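D-aminopeptidase (Burkholderia sp. LK4, PDB 5TZB) probably cleaves beta-amino acids from the amino termini of peptides, as a beta-aminopeptidase of peptidase family S58 within the Ntn hydrolases. Local coordinates at residues E71-A76 and S80-G85; A220-R225 and A287-G292; T306-L311 and G325-N330. All blocks are in the same frame, centred on the assembly; numbering follows the deposited sequence.

In the fold
The three contacts differ in place and chemistry. Interactions 1 and 3 are neighbours on the same side of the chain's centre, with centres about 12 Å apart. Arg73 of interaction 1 joins them through Asn308 O and Thr306 O. Interaction 1 is partly buried and rests on a charged guanidinium that donates to backbone carbonyls. Interaction 3 is buried, uses a neutral loop amide that grips the backbone of an interface strand, and has the exposed Lys327 at its margin. Interaction 2 is fully buried and stands apart, about 17 Å from interaction 1 and 19 Å from interaction 3 at nearest atoms. It packs a tyrosine on a glycine-rich helix end and adds one water bridge.

Interaction 1 of 3, residues E71-A76 and S80-G85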
ATOM      1  N   GLU C  71      -1.038   0.841  27.440  1.00 20.04           N
ATOM      2  CA  GLU C  71      -0.708   2.266  27.478  1.00 20.16           C
ATOM      3  C   GLU C  71       0.701   2.416  26.921  1.00 18.09           C
ATOM      4  O   GLU C  71       1.625   1.778  27.428  1.00 18.39           O
ATOM      5  CB  GLU C  71      -0.787   2.836  28.898  1.00 21.07           C
ATOM      6  CG  GLU C  71      -2.171   2.802  29.525  1.00 23.77           C
ATOM      7  CD  GLU C  71      -3.087   3.928  29.044  1.00 25.65           C
ATOM      8  OE1 GLU C  71      -2.738   4.642  28.073  1.00 26.17           O
ATOM      9  OE2 GLU C  71      -4.153   4.116  29.670  1.00 26.98           O
ATOM     10  N   PRO C  72       0.865   3.208  25.844  1.00 16.40           N
ATOM     11  CA  PRO C  72       2.195   3.351  25.254  1.00 16.83           C
ATOM     12  C   PRO C  72       3.159   4.206  26.091  1.00 18.39           C
ATOM     13  O   PRO C  72       4.361   4.130  25.850  1.00 19.51           O
ATOM     14  CB  PRO C  72       1.905   4.035  23.913  1.00 15.90           C
ATOM     15  CG  PRO C  72       0.648   4.799  24.160  1.00 15.30           C
ATOM     16  CD  PRO C  72      -0.159   3.939  25.068  1.00 15.16           C
ATOM     17  N   ARG C  73       2.640   5.012  27.017  1.00 19.02           N
ATOM     18  CA  ARG C  73       3.458   5.930  27.822  1.00 19.97           C
ATOM     19  C   ARG C  73       3.194   5.777  29.317  1.00 22.73           C
ATOM     20  O   ARG C  73       2.216   5.140  29.727  1.00 23.59           O
ATOM     21  CB  ARG C  73       3.199   7.391  27.426  1.00 19.64           C
ATOM     22  CG  ARG C  73       3.548   7.760  25.989  1.00 19.78           C
ATOM     23  CD  ARG C  73       5.054   7.876  25.781  1.00 19.89           C
ATOM     24  NE  ARG C  73       5.374   8.531  24.519  1.00 19.44           N
ATOM     25  CZ  ARG C  73       6.609   8.672  24.040  1.00 19.47           C
ATOM     26  NH1 ARG C  73       7.643   8.188  24.714  1.00 20.08           N
ATOM     27  NH2 ARG C  73       6.810   9.280  22.878  1.00 18.65           N
ATOM     28  N   ALA C  74       4.069   6.363  30.134  1.00 23.49           N
ATOM     29  CA  ALA C  74       3.870   6.363  31.578  1.00 24.36           C
ATOM     30  C   ALA C  74       2.636   7.188  31.926  1.00 24.67           C
ATOM     31  O   ALA C  74       1.931   6.885  32.889  1.00 25.57           O
ATOM     32  CB  ALA C  74       5.112   6.908  32.305  1.00 24.25           C
ATOM     33  N   GLY C  75       2.404   8.252  31.158  1.00 25.09           N
ATOM     34  CA  GLY C  75       1.223   9.081  31.326  1.00 25.27           C
ATOM     35  C   GLY C  75       0.272   8.997  30.144  1.00 25.58           C
ATOM     36  O   GLY C  75       0.260   8.010  29.399  1.00 25.94           O
ATOM     37  N   ALA C  76      -0.499  10.060  29.943  1.00 25.08           N
ATOM     38  CA  ALA C  76      -1.501  10.080  28.888  1.00 25.62           C
ATOM     39  C   ALA C  76      -0.881  10.060  27.485  1.00 23.98           C
ATOM     40  O   ALA C  76      -0.002  10.853  27.169  1.00 21.97           O
ATOM     41  CB  ALA C  76      -2.398  11.294  29.055  1.00 26.76           C
ATOM     42  N   SER C  80       1.776  12.716  24.809  1.00 22.47           N
ATOM     43  CA  SER C  80       3.077  12.286  24.340  1.00 21.90           C
ATOM     44  C   SER C  80       2.950  11.235  23.240  1.00 19.12           C
ATOM     45  O   SER C  80       3.145  10.045  23.484  1.00 17.19           O
ATOM     46  CB  SER C  80       3.908  11.738  25.499  1.00 24.97           C
ATOM     47  OG  SER C  80       5.251  11.520  25.081  1.00 27.45           O
ATOM     48  N   PRO C  81       2.641  11.683  22.017  1.00 18.70           N
ATOM     49  CA  PRO C  81       2.451  10.781  20.881  1.00 17.93           C
ATOM     50  C   PRO C  81       3.660   9.900  20.609  1.00 17.34           C
ATOM     51  O   PRO C  81       4.787  10.325  20.848  1.00 17.10           O
ATOM     52  CB  PRO C  81       2.227  11.750  19.705  1.00 17.75           C
ATOM     53  CG  PRO C  81       1.724  12.993  20.334  1.00 18.22           C
ATOM     54  CD  PRO C  81       2.460  13.093  21.628  1.00 19.05           C
ATOM     55  N   CYS C  82       3.423   8.695  20.094  1.00 17.29           N
ATOM     56  CA  CYS C  82       4.501   7.810  19.668  1.00 15.56           C
ATOM     57  C   CYS C  82       4.455   7.635  18.165  1.00 14.79           C
ATOM     58  O   CYS C  82       3.382   7.489  17.577  1.00 15.19           O
ATOM     59  CB  CYS C  82       4.400   6.430  20.329  1.00 16.23           C
ATOM     60  SG  CYS C  82       4.569   6.404  22.112  1.00 18.56           S
ATOM     61  N   PHE C  83       5.619   7.627  17.535  1.00 13.87           N
ATOM     62  CA  PHE C  83       5.689   7.189  16.159  1.00 13.90           C
ATOM     63  C   PHE C  83       5.233   5.715  16.090  1.00 14.23           C
ATOM     64  O   PHE C  83       5.452   4.928  17.023  1.00 13.20           O
ATOM     65  CB  PHE C  83       7.095   7.370  15.602  1.00 13.28           C
ATOM     66  CG  PHE C  83       7.445   8.812  15.275  1.00 13.92           C
ATOM     67  CD1 PHE C  83       6.469   9.698  14.825  1.00 12.76           C
ATOM     68  CD2 PHE C  83       8.759   9.273  15.405  1.00 13.91           C
ATOM     69  CE1 PHE C  83       6.795  11.031  14.499  1.00 14.06           C
ATOM     70  CE2 PHE C  83       9.096  10.604  15.093  1.00 13.46           C
ATOM     71  CZ  PHE C  83       8.118  11.482  14.637  1.00 12.85           C
ATOM     72  N   ALA C  84       4.546   5.358  15.014  1.00 14.53           N
ATOM     73  CA  ALA C  84       3.989   4.018  14.907  1.00 13.07           C
ATOM     74  C   ALA C  84       3.745   3.646  13.458  1.00 14.09           C
ATOM     75  O   ALA C  84       3.754   4.501  12.578  1.00 12.70           O
ATOM     76  CB  ALA C  84       2.701   3.909  15.718  1.00 10.81           C
ATOM     77  N   GLY C  85       3.526   2.356  13.215  1.00 13.85           N
ATOM     78  CA  GLY C  85       3.247   1.882  11.880  1.00 13.21           C
ATOM     79  C   GLY C  85       2.471   0.581  11.976  1.00 13.92           C
ATOM     80  O   GLY C  85       2.473  -0.078  13.028  1.00 13.49           O
TER
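Arg73 lays its guanidinium between Ser80 and Cys82 in the loop that leads from strand 63-71 to strand 82-88. These strands belong to different sheets, in keeping with the layered alpha-beta-beta-alpha fold of Ntn hydrolases. Cys82 SG sits over one face of the flat group, 3.3 Å from Arg73 NE. Ser80 OG lies 3.0 Å from Arg73 NE over the opposite face, but the angle is too poor for a hydrogen bond. The edge does the bonding. Arg73 NE gives a bond to Ser80 O at 2.9 Å (159°), and Arg73 NH2 gives one to Pro81 O at 3.1 Å (164°). Both oxygens lie in the guanidinium plane, while both donors stand above the planes of the carbonyls they reach. A bend in the arginine chain at chi2 (-75°) brings the group alongside the Ser80-Pro81 backbone. Beyond the two segments, Arg73 NH1 bonds to Thr306 O, and Arg73 NH2 also to Asn308 O. Four carbonyls thus fix the rotation of the guanidinium, and probably help to hold its positive charge. On the Cys82 face, Pro72 CB touches Cys82 SG at 4.0 Å, and Phe304 of strand 298-305 packs on both residues. Across the turn of the loop, Ser80 N makes a weak, bent hydrogen bond to Ala76 O at 3.5 Å.

Interaction 2 of 3, residues A220-R225 and A287-G292; sequences ANYGVR and ARVGGG
Gly290 O accepts a hydrogen bond of 2.9 Å from a bridging water. The same water accepts one of 3.0 Å from Val224 N, and so ties the two backbones together. Beside the bridge, the Tyr222 ring reaches across to the end of helix 272-289. With CG between the backbone N and the carbonyl carbon (chi1 79°), the ring swings over to the helix end. Tyr222 CE1 comes to 3.3 Å from Gly291 CA, a tight approach that the missing side chain of this glycine allows. The edge of the ring faces Gly290 C. The helix stops here in a Schellman motif, with Gly290 as the C-prime residue at positive phi (118°). A weak bond from Gly290 N to Ala287 O, 3.1 Å long, belongs to this turn. Further along the ring, Tyr222 OH lies against Val289 CG1 at 3.4 Å, and the two side chains cross at about a right angle. Ile349 of helix 331-355 packs on both Tyr222 and Val289. On the loop side, Gly223 N bonds to Glu294 OE1. The helix end also meets the third subunit, where Arg281 NE of that chain bonds to Gly292 O.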
ATOM      1  N   ALA C 220      -3.362 -14.353  20.540  1.00 20.56           N
ATOM      2  CA  ALA C 220      -3.209 -15.444  19.581  1.00 20.25           C
ATOM      3  C   ALA C 220      -4.465 -16.304  19.518  1.00 20.35           C
ATOM      4  O   ALA C 220      -4.887 -16.880  20.529  1.00 19.86           O
ATOM      5  CB  ALA C 220      -1.990 -16.306  19.938  1.00 21.26           C
ATOM      6  N   ASN C 221      -5.037 -16.383  18.319  1.00 20.06           N
ATOM      7  CA  ASN C 221      -6.294 -17.077  18.076  1.00 20.22           C
ATOM      8  C   ASN C 221      -6.309 -17.732  16.698  1.00 19.64           C
ATOM      9  O   ASN C 221      -7.334 -17.748  16.031  1.00 18.96           O
ATOM     10  CB  ASN C 221      -7.455 -16.083  18.196  1.00 19.78           C
ATOM     11  CG  ASN C 221      -8.813 -16.758  18.256  1.00 20.34           C
ATOM     12  OD1 ASN C 221      -9.040 -17.653  19.063  1.00 20.52           O
ATOM     13  ND2 ASN C 221      -9.729 -16.323  17.384  1.00 20.19           N
ATOM     14  N   TYR C 222      -5.165 -18.257  16.267  1.00 19.43           N
ATOM     15  CA  TYR C 222      -5.011 -18.731  14.891  1.00 19.07           C
ATOM     16  C   TYR C 222      -4.511 -20.179  14.866  1.00 20.19           C
ATOM     17  O   TYR C 222      -4.034 -20.695  15.872  1.00 20.73           O
ATOM     18  CB  TYR C 222      -4.008 -17.845  14.127  1.00 18.48           C
ATOM     19  CG  TYR C 222      -2.605 -18.245  14.516  1.00 17.51           C
ATOM     20  CD1 TYR C 222      -1.879 -19.147  13.745  1.00 15.27           C
ATOM     21  CD2 TYR C 222      -2.035 -17.779  15.694  1.00 16.73           C
ATOM     22  CE1 TYR C 222      -0.622 -19.582  14.142  1.00 16.33           C
ATOM     23  CE2 TYR C 222      -0.769 -18.201  16.101  1.00 16.54           C
ATOM     24  CZ  TYR C 222      -0.068 -19.103  15.311  1.00 16.62           C
ATOM     25  OH  TYR C 222       1.188 -19.538  15.688  1.00 16.66           O
ATOM     26  N   GLY C 223      -4.578 -20.809  13.695  1.00 20.48           N
ATOM     27  CA  GLY C 223      -3.733 -21.953  13.413  1.00 20.81           C
ATOM     28  C   GLY C 223      -4.312 -23.334  13.551  1.00 22.35           C
ATOM     29  O   GLY C 223      -5.166 -23.611  14.401  1.00 22.21           O
ATOM     30  N   VAL C 224      -3.829 -24.222  12.697  1.00 23.65           N
ATOM     31  CA  VAL C 224      -4.247 -25.604  12.789  1.00 25.04           C
ATOM     32  C   VAL C 224      -3.210 -26.396  13.581  1.00 23.62           C
ATOM     33  O   VAL C 224      -2.017 -26.061  13.619  1.00 21.82           O
ATOM     34  CB  VAL C 224      -4.459 -26.235  11.401  1.00 26.79           C
ATOM     35  CG1 VAL C 224      -5.338 -25.320  10.545  1.00 26.64           C
ATOM     36  CG2 VAL C 224      -3.154 -26.425  10.709  1.00 27.14           C
ATOM     37  N   ARG C 225      -3.698 -27.439  14.227  1.00 23.62           N
ATOM     38  CA  ARG C 225      -2.899 -28.272  15.117  1.00 24.09           C
ATOM     39  C   ARG C 225      -1.544 -28.733  14.544  1.00 23.64           C
ATOM     40  O   ARG C 225      -0.485 -28.426  15.115  1.00 22.34           O
ATOM     41  CB  ARG C 225      -3.728 -29.499  15.509  1.00 23.55           C
ATOM     42  CG  ARG C 225      -3.013 -30.457  16.436  1.00 24.23           C
ATOM     43  CD  ARG C 225      -2.795 -29.875  17.834  1.00 24.09           C
ATOM     44  NE  ARG C 225      -4.037 -29.548  18.537  1.00 24.69           N
ATOM     45  CZ  ARG C 225      -4.873 -30.457  19.047  1.00 25.38           C
ATOM     46  NH1 ARG C 225      -4.617 -31.759  18.906  1.00 25.80           N
ATOM     47  NH2 ARG C 225      -5.974 -30.075  19.691  1.00 24.47           N
ATOM     48  N   ALA C 287       5.132 -16.834  11.405  1.00 15.95           N
ATOM     49  CA  ALA C 287       5.416 -17.910  10.451  1.00 15.78           C
ATOM     50  C   ALA C 287       6.219 -19.024  11.103  1.00 16.25           C
ATOM     51  O   ALA C 287       6.013 -20.192  10.791  1.00 15.45           O
ATOM     52  CB  ALA C 287       6.168 -17.381   9.236  1.00 14.51           C
ATOM     53  N   ARG C 288       7.150 -18.655  11.982  1.00 16.41           N
ATOM     54  CA  ARG C 288       8.032 -19.652  12.601  1.00 16.53           C
ATOM     55  C   ARG C 288       7.293 -20.538  13.614  1.00 16.70           C
ATOM     56  O   ARG C 288       7.763 -21.627  13.941  1.00 18.48           O
ATOM     57  CB  ARG C 288       9.282 -18.974  13.219  1.00 20.70           C
ATOM     58  CG  ARG C 288      10.214 -18.486  12.104  1.00 22.30           C
ATOM     59  CD  ARG C 288      11.523 -17.779  12.481  1.00 25.42           C
ATOM     60  NE  ARG C 288      11.509 -17.006  13.707  1.00 27.39           N
ATOM     61  CZ  ARG C 288      12.356 -16.009  13.972  1.00 28.19           C
ATOM     62  NH1 ARG C 288      12.267 -15.361  15.129  1.00 27.75           N
ATOM     63  NH2 ARG C 288      13.269 -15.635  13.078  1.00 27.62           N
ATOM     64  N   VAL C 289       6.138 -20.093  14.103  1.00 16.28           N
ATOM     65  CA  VAL C 289       5.321 -20.929  14.994  1.00 17.17           C
ATOM     66  C   VAL C 289       4.319 -21.786  14.192  1.00 18.09           C
ATOM     67  O   VAL C 289       3.781 -22.788  14.707  1.00 17.63           O
ATOM     68  CB  VAL C 289       4.587 -20.069  16.034  1.00 17.18           C
ATOM     69  CG1 VAL C 289       3.897 -20.933  17.086  1.00 17.85           C
ATOM     70  CG2 VAL C 289       5.579 -19.134  16.705  1.00 17.48           C
ATOM     71  N   GLY C 290       4.082 -21.403  12.933  1.00 15.53           N
ATOM     72  CA  GLY C 290       3.232 -22.179  12.047  1.00 15.61           C
ATOM     73  C   GLY C 290       1.990 -21.460  11.555  1.00 16.86           C
ATOM     74  O   GLY C 290       1.024 -22.105  11.134  1.00 17.77           O
ATOM     75  N   GLY C 291       2.006 -20.128  11.621  1.00 16.90           N
ATOM     76  CA  GLY C 291       0.890 -19.309  11.186  1.00 15.45           C
ATOM     77  C   GLY C 291       1.077 -18.634   9.845  1.00 15.38           C
ATOM     78  O   GLY C 291       2.067 -18.878   9.141  1.00 15.42           O
ATOM     79  N   GLY C 292       0.107 -17.791   9.483  1.00 14.25           N
ATOM     80  CA  GLY C 292       0.195 -16.957   8.299  1.00 14.14           C
ATOM     81  C   GLY C 292      -0.329 -17.588   7.017  1.00 15.87           C
ATOM     82  O   GLY C 292      -0.111 -17.050   5.933  1.00 16.58           O
TER
HETATM   83  O   HOH W   1      -1.705 -22.942  10.966  1.00 35.63           O

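Interaction 3 of 3, residues T306-L311 and G325-N330; sequences TGNDGL and GVKMVN
Asn308 and Lys327 carry the polar part of this contact. The asparagine amide reads the backbone of one strand residue with both its ends. Lys327 N gives a hydrogen bond to Asn308 OD1 at 2.7 Å, and the N-H points almost perfectly at the oxygen (179°). Asn308 ND2 returns a bond to Lys327 O at 2.9 Å (165°). This second bond lies in the carbonyl plane, on a lone pair of Lys327 O, and close to the plane of the amide. The first is somewhat tilted from the plane of the asparagine carbonyl. Asn308 CG stands anti to its own carbonyl carbon (chi1 -72°), which turns the amide toward the strand.

The van der Waals contacts gather round the same oxygen. Asn308 OD1 rests 3.4 Å from both Val326 CA and Val326 CB. Asn308 OD1 also lies 3.8 Å from Lys327 CB, but the rest of the lysine runs extended and leads away from the loop. The apolar contact is small. Leu311 CD2 meets Val326 CG1 at 3.8 Å, with the two side chains crossing at about a right angle. Phe83 of strand 82-88 touches Asn308, Leu311 and Val326, and so joins the polar and apolar parts.

Strand 323-329 also belongs to the tetramer interface. Val326 to Val329 pair antiparallel with a strand of the second subunit, and Val326 packs on Val326 of that chain. Loop 306-311 thus bonds to a strand whose sheet continues into another chain. The amide takes one donor and one acceptor of Lys327, much as a neighbouring strand would. Two bonds to a single residue fix both the rotation of the Asn308 amide and the place of the loop along the strand, without using any charge.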
ATOM      1  N   THR C 306       9.020   4.518  21.363  1.00 17.44           N
ATOM      2  CA  THR C 306       8.960   5.547  22.408  1.00 17.08           C
ATOM      3  C   THR C 306      10.193   6.447  22.418  1.00 17.50           C
ATOM      4  O   THR C 306      10.232   7.429  23.159  1.00 18.07           O
ATOM      5  CB  THR C 306       8.786   4.920  23.806  1.00 17.87           C
ATOM      6  OG1 THR C 306       9.914   4.082  24.095  1.00 18.09           O
ATOM      7  CG2 THR C 306       7.511   4.070  23.872  1.00 17.67           C
ATOM      8  N   GLY C 307      11.176   6.134  21.569  1.00 17.45           N
ATOM      9  CA  GLY C 307      12.459   6.823  21.546  1.00 18.52           C
ATOM     10  C   GLY C 307      12.397   8.315  21.293  1.00 19.58           C
ATOM     11  O   GLY C 307      13.132   9.096  21.900  1.00 20.86           O
ATOM     12  N   ASN C 308      11.526   8.720  20.380  1.00 18.70           N
ATOM     13  CA  ASN C 308      11.248  10.137  20.192  1.00 20.38           C
ATOM     14  C   ASN C 308      10.083  10.573  21.073  1.00 23.09           C
ATOM     15  O   ASN C 308       9.023   9.955  21.050  1.00 22.45           O
ATOM     16  CB  ASN C 308      10.965  10.425  18.713  1.00 20.09           C
ATOM     17  CG  ASN C 308      12.215  10.334  17.859  1.00 20.39           C
ATOM     18  OD1 ASN C 308      13.105  11.187  17.941  1.00 21.66           O
ATOM     19  ND2 ASN C 308      12.309   9.282  17.067  1.00 19.82           N
ATOM     20  N   ASP C 309      10.298  11.568  21.929  1.00 25.92           N
ATOM     21  CA  ASP C 309       9.185  12.097  22.718  1.00 27.57           C
ATOM     22  C   ASP C 309       9.114  13.597  22.518  1.00 25.52           C
ATOM     23  O   ASP C 309       9.889  14.159  21.751  1.00 23.64           O
ATOM     24  CB  ASP C 309       9.292  11.701  24.199  1.00 31.20           C
ATOM     25  CG  ASP C 309      10.520  12.282  24.908  1.00 35.10           C
ATOM     26  OD1 ASP C 309      10.809  11.820  26.039  1.00 37.11           O
ATOM     27  OD2 ASP C 309      11.205  13.169  24.356  1.00 35.70           O
ATOM     28  N   GLY C 310       8.184  14.251  23.197  1.00 26.18           N
ATOM     29  CA  GLY C 310       8.011  15.674  22.980  1.00 25.57           C
ATOM     30  C   GLY C 310       7.462  15.939  21.589  1.00 24.29           C
ATOM     31  O   GLY C 310       7.636  17.025  21.045  1.00 22.82           O
ATOM     32  N   LEU C 311       6.818  14.932  20.995  1.00 24.08           N
ATOM     33  CA  LEU C 311       6.183  15.113  19.694  1.00 23.37           C
ATOM     34  C   LEU C 311       4.950  15.969  19.926  1.00 24.50           C
ATOM     35  O   LEU C 311       4.345  15.900  20.998  1.00 25.75           O
ATOM     36  CB  LEU C 311       5.830  13.760  19.033  1.00 22.03           C
ATOM     37  CG  LEU C 311       6.983  12.791  18.726  1.00 20.52           C
ATOM     38  CD1 LEU C 311       6.484  11.495  18.080  1.00 19.50           C
ATOM     39  CD2 LEU C 311       8.008  13.465  17.812  1.00 20.45           C
ATOM     40  N   GLY C 325      12.846  18.560  16.200  1.00 15.38           N
ATOM     41  CA  GLY C 325      14.017  17.720  16.084  1.00 15.37           C
ATOM     42  C   GLY C 325      13.685  16.309  16.531  1.00 16.05           C
ATOM     43  O   GLY C 325      13.231  16.093  17.655  1.00 15.81           O
ATOM     44  N   VAL C 326      13.952  15.333  15.673  1.00 16.99           N
ATOM     45  CA  VAL C 326      13.727  13.951  16.065  1.00 16.86           C
ATOM     46  C   VAL C 326      14.947  13.136  15.691  1.00 18.33           C
ATOM     47  O   VAL C 326      15.784  13.595  14.927  1.00 19.22           O
ATOM     48  CB  VAL C 326      12.459  13.353  15.392  1.00 17.70           C
ATOM     49  CG1 VAL C 326      11.215  14.068  15.891  1.00 17.67           C
ATOM     50  CG2 VAL C 326      12.566  13.433  13.864  1.00 16.28           C
ATOM     51  N   LYS C 327      15.038  11.930  16.243  1.00 18.79           N
ATOM     52  CA  LYS C 327      16.129  11.013  15.962  1.00 20.33           C
ATOM     53  C   LYS C 327      15.667   9.819  15.149  1.00 19.47           C
ATOM     54  O   LYS C 327      14.536   9.368  15.288  1.00 17.94           O
ATOM     55  CB  LYS C 327      16.761  10.512  17.255  1.00 23.50           C
ATOM     56  CG  LYS C 327      17.511  11.569  18.015  1.00 26.58           C
ATOM     57  CD  LYS C 327      18.128  10.939  19.245  1.00 28.29           C
ATOM     58  CE  LYS C 327      18.800  11.988  20.105  1.00 28.87           C
ATOM     59  NZ  LYS C 327      19.347  11.347  21.333  1.00 30.33           N
ATOM     60  N   MET C 328      16.569   9.295  14.334  1.00 19.82           N
ATOM     61  CA  MET C 328      16.276   8.115  13.553  1.00 19.90           C
ATOM     62  C   MET C 328      17.370   7.071  13.749  1.00 17.45           C
ATOM     63  O   MET C 328      18.569   7.381  13.743  1.00 17.48           O
ATOM     64  CB  MET C 328      16.110   8.484  12.081  1.00 21.81           C
ATOM     65  CG  MET C 328      17.252   8.119  11.165  1.00 23.46           C
ATOM     66  SD  MET C 328      16.866   8.527   9.438  1.00 27.98           S
ATOM     67  CE  MET C 328      15.742   7.220   8.989  1.00 38.31           C
ATOM     68  N   VAL C 329      16.949   5.836  13.952  1.00 15.52           N
ATOM     69  CA  VAL C 329      17.887   4.729  14.023  1.00 14.16           C
ATOM     70  C   VAL C 329      18.470   4.606  12.625  1.00 12.94           C
ATOM     71  O   VAL C 329      17.730   4.627  11.645  1.00 14.84           O
ATOM     72  CB  VAL C 329      17.193   3.398  14.470  1.00 12.25           C
ATOM     73  CG1 VAL C 329      18.127   2.183  14.309  1.00 11.83           C
ATOM     74  CG2 VAL C 329      16.696   3.501  15.921  1.00 12.86           C
ATOM     75  N   ASN C 330      19.790   4.543  12.514  1.00 11.21           N
ATOM     76  CA  ASN C 330      20.419   4.343  11.214  1.00 12.36           C
ATOM     77  C   ASN C 330      20.160   2.932  10.710  1.00 13.22           C
ATOM     78  O   ASN C 330      20.083   1.988  11.516  1.00 13.01           O
ATOM     79  CB  ASN C 330      21.923   4.649  11.296  1.00 12.41           C
ATOM     80  CG  ASN C 330      22.187   6.154  11.404  1.00 14.34           C
ATOM     81  OD1 ASN C 330      21.542   6.940  10.716  1.00 15.32           O
ATOM     82  ND2 ASN C 330      23.060   6.559  12.321  1.00 15.88           N
TER